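Local coordinates for protein eukaryotic translation initiation factor 4E type 5 (Leishmania major, PDB 7KCJ) that probably binds the 7-methylguanosine cap of messenger RNA and acts as a translation initiation factor, at residues Val69-Arg82 against Asp137-Glu151. Sequence-based numbering, arbitrary orientation.
Sequences VHQLGMGSTLIFAR and DVLRIAARPSREHSE
Two neighbouring antiparallel strands of the curved eIF4E sheet meet here, with L78 and F80 forming hydrogen-bonded pairs with I141 and L139. The four backbone bonds of these pairs are short and nearly straight, and R82 N extends the series to D137 O. At that end R82 also closes a salt bridge: NE lies 2.9 Å and NH2 3.0 Å from the same oxygen, D137 OD1. The carboxylate oxygen sits in the guanidinium plane, yet both nitrogens meet it from above the carboxylate plane, the two planes being 54° apart.

On the N-terminal side of T77 two bridging waters replace the direct backbone hydrogen bonds between the segments, although the chains stay close. One water donates to S76 O and A143 O and accepts from G75 N; another joins S76 OG and I141 O to A143 N. S76 OG also donates to G73 O (2.8 Å), across a type II turn. V69 CG1 presses tightly on I141 CG2 (3.3 Å), while I141 CD1 reaches F80 CE1 (3.6 Å). Farther out, E151 CG lies over the H70 ring, 3.7 Å from its centroid, with the carboxylate stacked almost parallel to it; H70 CG sits between its own backbone N and carbonyl carbon (chi1 58°), a turn that lays the ring alongside E151.

F80, L139 and I141 pack against helix 108-121. On the other face R140 pairs with E156 of strand 153-159, which flanks 136-143, while strand 13-23 borders 77-82.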
ATOM      1  N   VAL A  69      -7.642  -7.962   4.061  1.00 37.25           N
ATOM      2  CA  VAL A  69      -7.456  -6.505   4.078  1.00 37.90           C
ATOM      3  C   VAL A  69      -8.747  -5.719   4.347  1.00 37.49           C
ATOM      4  O   VAL A  69      -8.729  -4.828   5.195  1.00 37.26           O
ATOM      5  CB  VAL A  69      -6.744  -5.982   2.808  1.00 39.25           C
ATOM      6  CG1 VAL A  69      -6.694  -4.456   2.811  1.00 39.92           C
ATOM      7  CG2 VAL A  69      -5.343  -6.556   2.710  1.00 39.53           C
ATOM      8  N   HIS A  70      -9.864  -6.074   3.673  1.00 37.17           N
ATOM      9  CA  HIS A  70     -11.135  -5.375   3.891  1.00 37.11           C
ATOM     10  C   HIS A  70     -11.648  -5.489   5.318  1.00 37.10           C
ATOM     11  O   HIS A  70     -12.416  -4.637   5.770  1.00 37.81           O
ATOM     12  CB  HIS A  70     -12.205  -5.800   2.876  1.00 38.58           C
ATOM     13  CG  HIS A  70     -12.521  -7.269   2.865  1.00 40.60           C
ATOM     14  ND1 HIS A  70     -13.637  -7.776   3.524  1.00 42.81           N
ATOM     15  CD2 HIS A  70     -11.881  -8.286   2.246  1.00 41.49           C
ATOM     16  CE1 HIS A  70     -13.628  -9.079   3.294  1.00 42.94           C
ATOM     17  NE2 HIS A  70     -12.587  -9.435   2.540  1.00 42.78           N
ATOM     18  N   GLN A  71     -11.184  -6.490   6.057  1.00 36.56           N
ATOM     19  CA  GLN A  71     -11.547  -6.702   7.456  1.00 36.70           C
ATOM     20  C   GLN A  71     -10.617  -6.089   8.448  1.00 36.92           C
ATOM     21  O   GLN A  71     -10.885  -6.214   9.644  1.00 37.84           O
ATOM     22  CB  GLN A  71     -11.683  -8.192   7.773  1.00 37.91           C
ATOM     23  CG  GLN A  71     -12.903  -8.823   7.157  1.00 42.86           C
ATOM     24  CD  GLN A  71     -14.169  -8.044   7.558  1.00 49.44           C
ATOM     25  OE1 GLN A  71     -14.433  -7.753   8.748  1.00 49.35           O
ATOM     26  NE2 GLN A  71     -14.946  -7.630   6.561  1.00 51.53           N
ATOM     27  N   LEU A  72      -9.511  -5.449   8.004  1.00 36.49           N
ATOM     28  CA  LEU A  72      -8.564  -4.849   8.933  1.00 37.03           C
ATOM     29  C   LEU A  72      -9.148  -3.701   9.757  1.00 37.80           C
ATOM     30  O   LEU A  72      -8.686  -3.461  10.879  1.00 38.19           O
ATOM     31  CB  LEU A  72      -7.278  -4.418   8.222  1.00 36.69           C
ATOM     32  CG  LEU A  72      -6.393  -5.584   7.742  1.00 38.03           C
ATOM     33  CD1 LEU A  72      -5.176  -5.052   7.005  1.00 38.66           C
ATOM     34  CD2 LEU A  72      -5.964  -6.465   8.909  1.00 38.39           C
ATOM     35  N   GLY A  73     -10.142  -3.014   9.216  1.00 37.08           N
ATOM     36  CA  GLY A  73     -10.784  -1.927   9.949  1.00 37.40           C
ATOM     37  C   GLY A  73     -10.598  -0.575   9.319  1.00 36.97           C
ATOM     38  O   GLY A  73      -9.486  -0.196   8.970  1.00 36.44           O
ATOM     39  N   MET A  74     -11.710   0.142   9.168  1.00 37.18           N
ATOM     40  CA  MET A  74     -11.774   1.495   8.635  1.00 37.23           C
ATOM     41  C   MET A  74     -10.912   2.390   9.528  1.00 37.07           C
ATOM     42  O   MET A  74     -11.057   2.366  10.749  1.00 37.80           O
ATOM     43  CB  MET A  74     -13.235   1.975   8.635  1.00 38.04           C
ATOM     44  CG  MET A  74     -13.390   3.457   8.419  1.00 40.94           C
ATOM     45  SD  MET A  74     -12.987   3.880   6.725  1.00 51.01           S
ATOM     46  CE  MET A  74     -14.571   3.540   5.939  1.00 52.04           C
ATOM     47  N   GLY A  75      -9.977   3.087   8.919  1.00 35.96           N
ATOM     48  CA  GLY A  75      -9.064   3.939   9.666  1.00 35.58           C
ATOM     49  C   GLY A  75      -7.696   3.320   9.862  1.00 34.51           C
ATOM     50  O   GLY A  75      -6.750   4.029  10.214  1.00 34.02           O
ATOM     51  N   SER A  76      -7.577   1.990   9.687  1.00 33.58           N
ATOM     52  CA  SER A  76      -6.289   1.332   9.830  1.00 33.30           C
ATOM     53  C   SER A  76      -5.463   1.377   8.523  1.00 33.11           C
ATOM     54  O   SER A  76      -5.974   1.723   7.451  1.00 32.70           O
ATOM     55  CB  SER A  76      -6.455  -0.105  10.339  1.00 34.19           C
ATOM     56  OG  SER A  76      -6.820  -0.981   9.285  1.00 35.70           O
ATOM     57  N   THR A  77      -4.182   1.015   8.623  1.00 32.98           N
ATOM     58  CA  THR A  77      -3.273   0.999   7.490  1.00 32.52           C
ATOM     59  C   THR A  77      -2.257  -0.110   7.669  1.00 31.71           C
ATOM     60  O   THR A  77      -1.632  -0.210   8.724  1.00 31.93           O
ATOM     61  CB  THR A  77      -2.542   2.354   7.316  1.00 33.94           C
ATOM     62  OG1 THR A  77      -3.436   3.443   7.509  1.00 35.04           O
ATOM     63  CG2 THR A  77      -1.891   2.485   5.970  1.00 33.76           C
ATOM     64  N   LEU A  78      -2.095  -0.950   6.657  1.00 30.86           N
ATOM     65  CA  LEU A  78      -1.073  -1.991   6.615  1.00 30.09           C
ATOM     66  C   LEU A  78       0.028  -1.373   5.763  1.00 29.63           C
ATOM     67  O   LEU A  78      -0.244  -0.959   4.649  1.00 29.67           O
ATOM     68  CB  LEU A  78      -1.598  -3.280   5.982  1.00 29.98           C
ATOM     69  CG  LEU A  78      -0.577  -4.407   5.865  1.00 32.34           C
ATOM     70  CD1 LEU A  78      -0.112  -4.863   7.246  1.00 32.75           C
ATOM     71  CD2 LEU A  78      -1.166  -5.602   5.077  1.00 33.28           C
ATOM     72  N   ILE A  79       1.224  -1.215   6.302  1.00 29.12           N
ATOM     73  CA  ILE A  79       2.315  -0.502   5.630  1.00 29.68           C
ATOM     74  C   ILE A  79       3.500  -1.391   5.246  1.00 30.86           C
ATOM     75  O   ILE A  79       3.935  -2.216   6.051  1.00 31.70           O
ATOM     76  CB  ILE A  79       2.767   0.630   6.589  1.00 30.21           C
ATOM     77  CG1 ILE A  79       1.581   1.580   6.947  1.00 31.01           C
ATOM     78  CG2 ILE A  79       3.978   1.411   6.049  1.00 30.38           C
ATOM     79  CD1 ILE A  79       1.889   2.615   8.125  1.00 31.56           C
ATOM     80  N   PHE A  80       4.041  -1.207   4.030  1.00 30.58           N
ATOM     81  CA  PHE A  80       5.224  -1.921   3.551  1.00 30.69           C
ATOM     82  C   PHE A  80       6.243  -0.856   3.152  1.00 30.67           C
ATOM     83  O   PHE A  80       5.953  -0.039   2.265  1.00 31.00           O
ATOM     84  CB  PHE A  80       4.906  -2.796   2.321  1.00 31.00           C
ATOM     85  CG  PHE A  80       3.851  -3.853   2.544  1.00 31.99           C
ATOM     86  CD1 PHE A  80       2.508  -3.525   2.545  1.00 32.82           C
ATOM     87  CD2 PHE A  80       4.205  -5.178   2.736  1.00 32.70           C
ATOM     88  CE1 PHE A  80       1.544  -4.496   2.753  1.00 34.00           C
ATOM     89  CE2 PHE A  80       3.240  -6.144   2.953  1.00 33.46           C
ATOM     90  CZ  PHE A  80       1.918  -5.803   2.946  1.00 33.39           C
ATOM     91  N   ALA A  81       7.433  -0.858   3.778  1.00 29.63           N
ATOM     92  CA  ALA A  81       8.450   0.131   3.428  1.00 30.30           C
ATOM     93  C   ALA A  81       9.749  -0.541   3.062  1.00 31.39           C
ATOM     94  O   ALA A  81      10.275  -1.315   3.859  1.00 31.65           O
ATOM     95  CB  ALA A  81       8.679   1.113   4.568  1.00 30.11           C
ATOM     96  N   ARG A  82      10.291  -0.218   1.887  1.00 31.42           N
ATOM     97  CA  ARG A  82      11.546  -0.801   1.466  1.00 32.99           C
ATOM     98  C   ARG A  82      12.719  -0.263   2.300  1.00 33.66           C
ATOM     99  O   ARG A  82      12.907   0.951   2.384  1.00 33.24           O
ATOM    100  CB  ARG A  82      11.752  -0.574  -0.041  1.00 34.86           C
ATOM    101  CG  ARG A  82      12.918  -1.375  -0.601  1.00 39.06           C
ATOM    102  CD  ARG A  82      13.143  -1.074  -2.065  1.00 43.50           C
ATOM    103  NE  ARG A  82      13.425   0.343  -2.300  1.00 47.49           N
ATOM    104  CZ  ARG A  82      14.633   0.893  -2.209  1.00 49.75           C
ATOM    105  NH1 ARG A  82      15.687   0.151  -1.893  1.00 49.04           N
ATOM    106  NH2 ARG A  82      14.797   2.190  -2.445  1.00 50.09           N
ATOM    107  N   ASP A 137       8.654   3.040  -3.345  1.00 42.07           N
ATOM    108  CA  ASP A 137       9.293   2.635  -2.080  1.00 40.19           C
ATOM    109  C   ASP A 137       8.398   2.423  -0.882  1.00 37.48           C
ATOM    110  O   ASP A 137       8.896   1.942   0.132  1.00 38.04           O
ATOM    111  CB  ASP A 137      10.386   3.612  -1.655  1.00 42.96           C
ATOM    112  CG  ASP A 137      11.513   3.703  -2.636  1.00 50.79           C
ATOM    113  OD1 ASP A 137      11.919   2.650  -3.168  1.00 52.01           O
ATOM    114  OD2 ASP A 137      11.981   4.828  -2.892  1.00 55.00           O
ATOM    115  N   VAL A 138       7.138   2.825  -0.933  1.00 34.79           N
ATOM    116  CA  VAL A 138       6.211   2.621   0.173  1.00 33.43           C
ATOM    117  C   VAL A 138       4.865   2.195  -0.398  1.00 33.21           C
ATOM    118  O   VAL A 138       4.377   2.783  -1.382  1.00 32.74           O
ATOM    119  CB  VAL A 138       6.038   3.840   1.130  1.00 33.57           C
ATOM    120  CG1 VAL A 138       4.963   3.569   2.176  1.00 33.74           C
ATOM    121  CG2 VAL A 138       7.344   4.216   1.824  1.00 34.17           C
ATOM    122  N   LEU A 139       4.246   1.215   0.239  1.00 32.77           N
ATOM    123  CA  LEU A 139       2.940   0.737  -0.143  1.00 34.55           C
ATOM    124  C   LEU A 139       2.076   0.764   1.112  1.00 35.45           C
ATOM    125  O   LEU A 139       2.476   0.216   2.133  1.00 35.53           O
ATOM    126  CB  LEU A 139       3.090  -0.693  -0.653  1.00 35.53           C
ATOM    127  CG  LEU A 139       1.986  -1.268  -1.503  1.00 39.13           C
ATOM    128  CD1 LEU A 139       1.790  -0.467  -2.767  1.00 40.42           C
ATOM    129  CD2 LEU A 139       2.364  -2.682  -1.893  1.00 40.54           C
ATOM    130  N   ARG A 140       0.917   1.438   1.059  1.00 35.74           N
ATOM    131  CA  ARG A 140       0.016   1.533   2.197  1.00 36.06           C
ATOM    132  C   ARG A 140      -1.342   0.980   1.793  1.00 36.14           C
ATOM    133  O   ARG A 140      -1.905   1.402   0.799  1.00 36.26           O
ATOM    134  CB  ARG A 140      -0.103   2.984   2.677  1.00 37.25           C
ATOM    135  CG  ARG A 140       1.231   3.728   2.693  1.00 40.69           C
ATOM    136  CD  ARG A 140       1.388   4.596   3.904  1.00 45.31           C
ATOM    137  NE  ARG A 140       0.529   5.770   3.840  1.00 48.67           N
ATOM    138  CZ  ARG A 140       0.185   6.507   4.892  1.00 53.52           C
ATOM    139  NH1 ARG A 140       0.606   6.178   6.108  1.00 52.76           N
ATOM    140  NH2 ARG A 140      -0.584   7.578   4.736  1.00 55.72           N
ATOM    141  N   ILE A 141      -1.847  -0.004   2.521  1.00 35.84           N
ATOM    142  CA  ILE A 141      -3.132  -0.627   2.219  1.00 36.57           C
ATOM    143  C   ILE A 141      -4.151  -0.278   3.296  1.00 36.57           C
ATOM    144  O   ILE A 141      -3.893  -0.517   4.471  1.00 36.44           O
ATOM    145  CB  ILE A 141      -2.979  -2.139   2.001  1.00 37.68           C
ATOM    146  CG1 ILE A 141      -1.837  -2.460   1.038  1.00 38.70           C
ATOM    147  CG2 ILE A 141      -4.255  -2.738   1.501  1.00 39.25           C
ATOM    148  CD1 ILE A 141      -1.534  -3.987   0.981  1.00 39.94           C
ATOM    149  N   ALA A 142      -5.237   0.408   2.918  1.00 36.08           N
ATOM    150  CA  ALA A 142      -6.252   0.839   3.870  1.00 36.39           C
ATOM    151  C   ALA A 142      -7.604   0.190   3.653  1.00 36.85           C
ATOM    152  O   ALA A 142      -8.182   0.339   2.574  1.00 38.05           O
ATOM    153  CB  ALA A 142      -6.408   2.344   3.814  1.00 36.03           C
ATOM    154  N   ALA A 143      -8.149  -0.465   4.684  1.00 35.52           N
ATOM    155  CA  ALA A 143      -9.495  -1.047   4.586  1.00 34.96           C
ATOM    156  C   ALA A 143     -10.512   0.098   4.580  1.00 34.92           C
ATOM    157  O   ALA A 143     -10.514   0.928   5.501  1.00 34.05           O
ATOM    158  CB  ALA A 143      -9.771  -1.938   5.789  1.00 34.36           C
ATOM    159  N   ARG A 144     -11.380   0.147   3.560  1.00 35.11           N
ATOM    160  CA  ARG A 144     -12.406   1.182   3.491  1.00 36.21           C
ATOM    161  C   ARG A 144     -13.823   0.585   3.243  1.00 36.49           C
ATOM    162  O   ARG A 144     -14.465   0.933   2.243  1.00 36.49           O
ATOM    163  CB  ARG A 144     -12.045   2.195   2.392  1.00 39.34           C
ATOM    164  CG  ARG A 144     -10.731   2.926   2.653  1.00 45.58           C
ATOM    165  CD  ARG A 144     -10.787   4.372   2.215  1.00 51.97           C
ATOM    166  NE  ARG A 144     -10.506   5.273   3.330  1.00 58.25           N
ATOM    167  CZ  ARG A 144     -11.370   6.163   3.814  1.00 63.02           C
ATOM    168  NH1 ARG A 144     -12.582   6.279   3.281  1.00 63.41           N
ATOM    169  NH2 ARG A 144     -11.032   6.937   4.838  1.00 63.86           N
ATOM    170  N   PRO A 145     -14.339  -0.309   4.106  1.00 36.61           N
ATOM    171  CA  PRO A 145     -15.671  -0.877   3.819  1.00 36.86           C
ATOM    172  C   PRO A 145     -16.794   0.122   3.940  1.00 37.95           C
ATOM    173  O   PRO A 145     -16.745   1.036   4.749  1.00 38.23           O
ATOM    174  CB  PRO A 145     -15.839  -1.991   4.852  1.00 37.33           C
ATOM    175  CG  PRO A 145     -14.957  -1.576   5.999  1.00 37.18           C
ATOM    176  CD  PRO A 145     -13.768  -0.868   5.359  1.00 36.00           C
ATOM    177  N   SER A 146     -17.801  -0.045   3.099  1.00 38.42           N
ATOM    178  CA  SER A 146     -18.978   0.798   3.106  1.00 38.98           C
ATOM    179  C   SER A 146     -20.231  -0.099   3.008  1.00 40.17           C
ATOM    180  O   SER A 146     -20.117  -1.306   2.793  1.00 40.16           O
ATOM    181  CB  SER A 146     -18.913   1.808   1.958  1.00 39.64           C
ATOM    182  OG  SER A 146     -19.001   1.181   0.689  1.00 40.67           O
ATOM    183  N   ARG A 147     -21.426   0.479   3.174  1.00 41.10           N
ATOM    184  CA  ARG A 147     -22.669  -0.282   3.052  1.00 42.38           C
ATOM    185  C   ARG A 147     -22.820  -0.862   1.644  1.00 42.66           C
ATOM    186  O   ARG A 147     -23.257  -1.999   1.487  1.00 43.08           O
ATOM    187  CB  ARG A 147     -23.880   0.609   3.367  1.00 45.10           C
ATOM    188  CG  ARG A 147     -25.189  -0.178   3.445  1.00 50.74           C
ATOM    189  CD  ARG A 147     -26.244   0.491   4.309  1.00 57.25           C
ATOM    190  NE  ARG A 147     -26.049   0.170   5.727  1.00 62.48           N
ATOM    191  CZ  ARG A 147     -26.776   0.669   6.717  1.00 65.79           C
ATOM    192  NH1 ARG A 147     -27.778   1.504   6.460  1.00 65.38           N
ATOM    193  NH2 ARG A 147     -26.519   0.329   7.970  1.00 66.96           N
ATOM    194  N   GLU A 148     -22.413  -0.103   0.623  1.00 42.30           N
ATOM    195  CA  GLU A 148     -22.551  -0.531  -0.758  1.00 42.16           C
ATOM    196  C   GLU A 148     -21.439  -1.482  -1.177  1.00 41.73           C
ATOM    197  O   GLU A 148     -21.685  -2.386  -1.976  1.00 42.46           O
ATOM    198  CB  GLU A 148     -22.612   0.692  -1.686  1.00 44.48           C
ATOM    199  CG  GLU A 148     -23.891   1.496  -1.531  1.00 49.81           C
ATOM    200  CD  GLU A 148     -24.003   2.294  -0.246  1.00 56.39           C
ATOM    201  OE1 GLU A 148     -22.943   2.678   0.299  1.00 57.86           O
ATOM    202  OE2 GLU A 148     -25.143   2.532   0.220  1.00 57.47           O
ATOM    203  N   HIS A 149     -20.212  -1.274  -0.653  1.00 39.98           N
ATOM    204  CA  HIS A 149     -19.074  -2.114  -1.004  1.00 39.02           C
ATOM    205  C   HIS A 149     -18.315  -2.557   0.248  1.00 39.58           C
ATOM    206  O   HIS A 149     -17.358  -1.904   0.681  1.00 39.28           O
ATOM    207  CB  HIS A 149     -18.154  -1.385  -1.980  1.00 38.04           C
ATOM    208  CG  HIS A 149     -18.853  -0.913  -3.214  1.00 38.86           C
ATOM    209  ND1 HIS A 149     -19.270  -1.794  -4.188  1.00 40.15           N
ATOM    210  CD2 HIS A 149     -19.212   0.338  -3.576  1.00 39.55           C
ATOM    211  CE1 HIS A 149     -19.835  -1.053  -5.122  1.00 40.46           C
ATOM    212  NE2 HIS A 149     -19.829   0.237  -4.793  1.00 40.10           N
ATOM    213  N   SER A 150     -18.754  -3.672   0.823  1.00 39.41           N
ATOM    214  CA  SER A 150     -18.183  -4.212   2.045  1.00 39.67           C
ATOM    215  C   SER A 150     -16.721  -4.708   1.929  1.00 38.98           C
ATOM    216  O   SER A 150     -16.040  -4.807   2.948  1.00 39.58           O
ATOM    217  CB  SER A 150     -19.087  -5.303   2.589  1.00 42.00           C
ATOM    218  OG  SER A 150     -19.101  -6.412   1.705  1.00 45.36           O
ATOM    219  N   GLU A 151     -16.234  -5.023   0.720  1.00 38.19           N
ATOM    220  CA  GLU A 151     -14.840  -5.460   0.581  1.00 38.12           C
ATOM    221  C   GLU A 151     -13.930  -4.393  -0.017  1.00 37.66           C
ATOM    222  O   GLU A 151     -12.806  -4.697  -0.379  1.00 38.68           O
ATOM    223  CB  GLU A 151     -14.732  -6.783  -0.176  1.00 39.94           C
ATOM    224  CG  GLU A 151     -15.568  -7.872   0.474  1.00 45.53           C
ATOM    225  CD  GLU A 151     -15.402  -9.267  -0.092  1.00 50.97           C
ATOM    226  OE1 GLU A 151     -14.370  -9.527  -0.747  1.00 51.69           O
ATOM    227  OE2 GLU A 151     -16.306 -10.100   0.129  1.00 53.33           O
TER
HETATM  228  O   HOH W   1      -8.589   2.346   6.546  1.00 33.77           O
HETATM  229  O   HOH W   2      -6.108  -1.618   6.388  1.00 38.86           O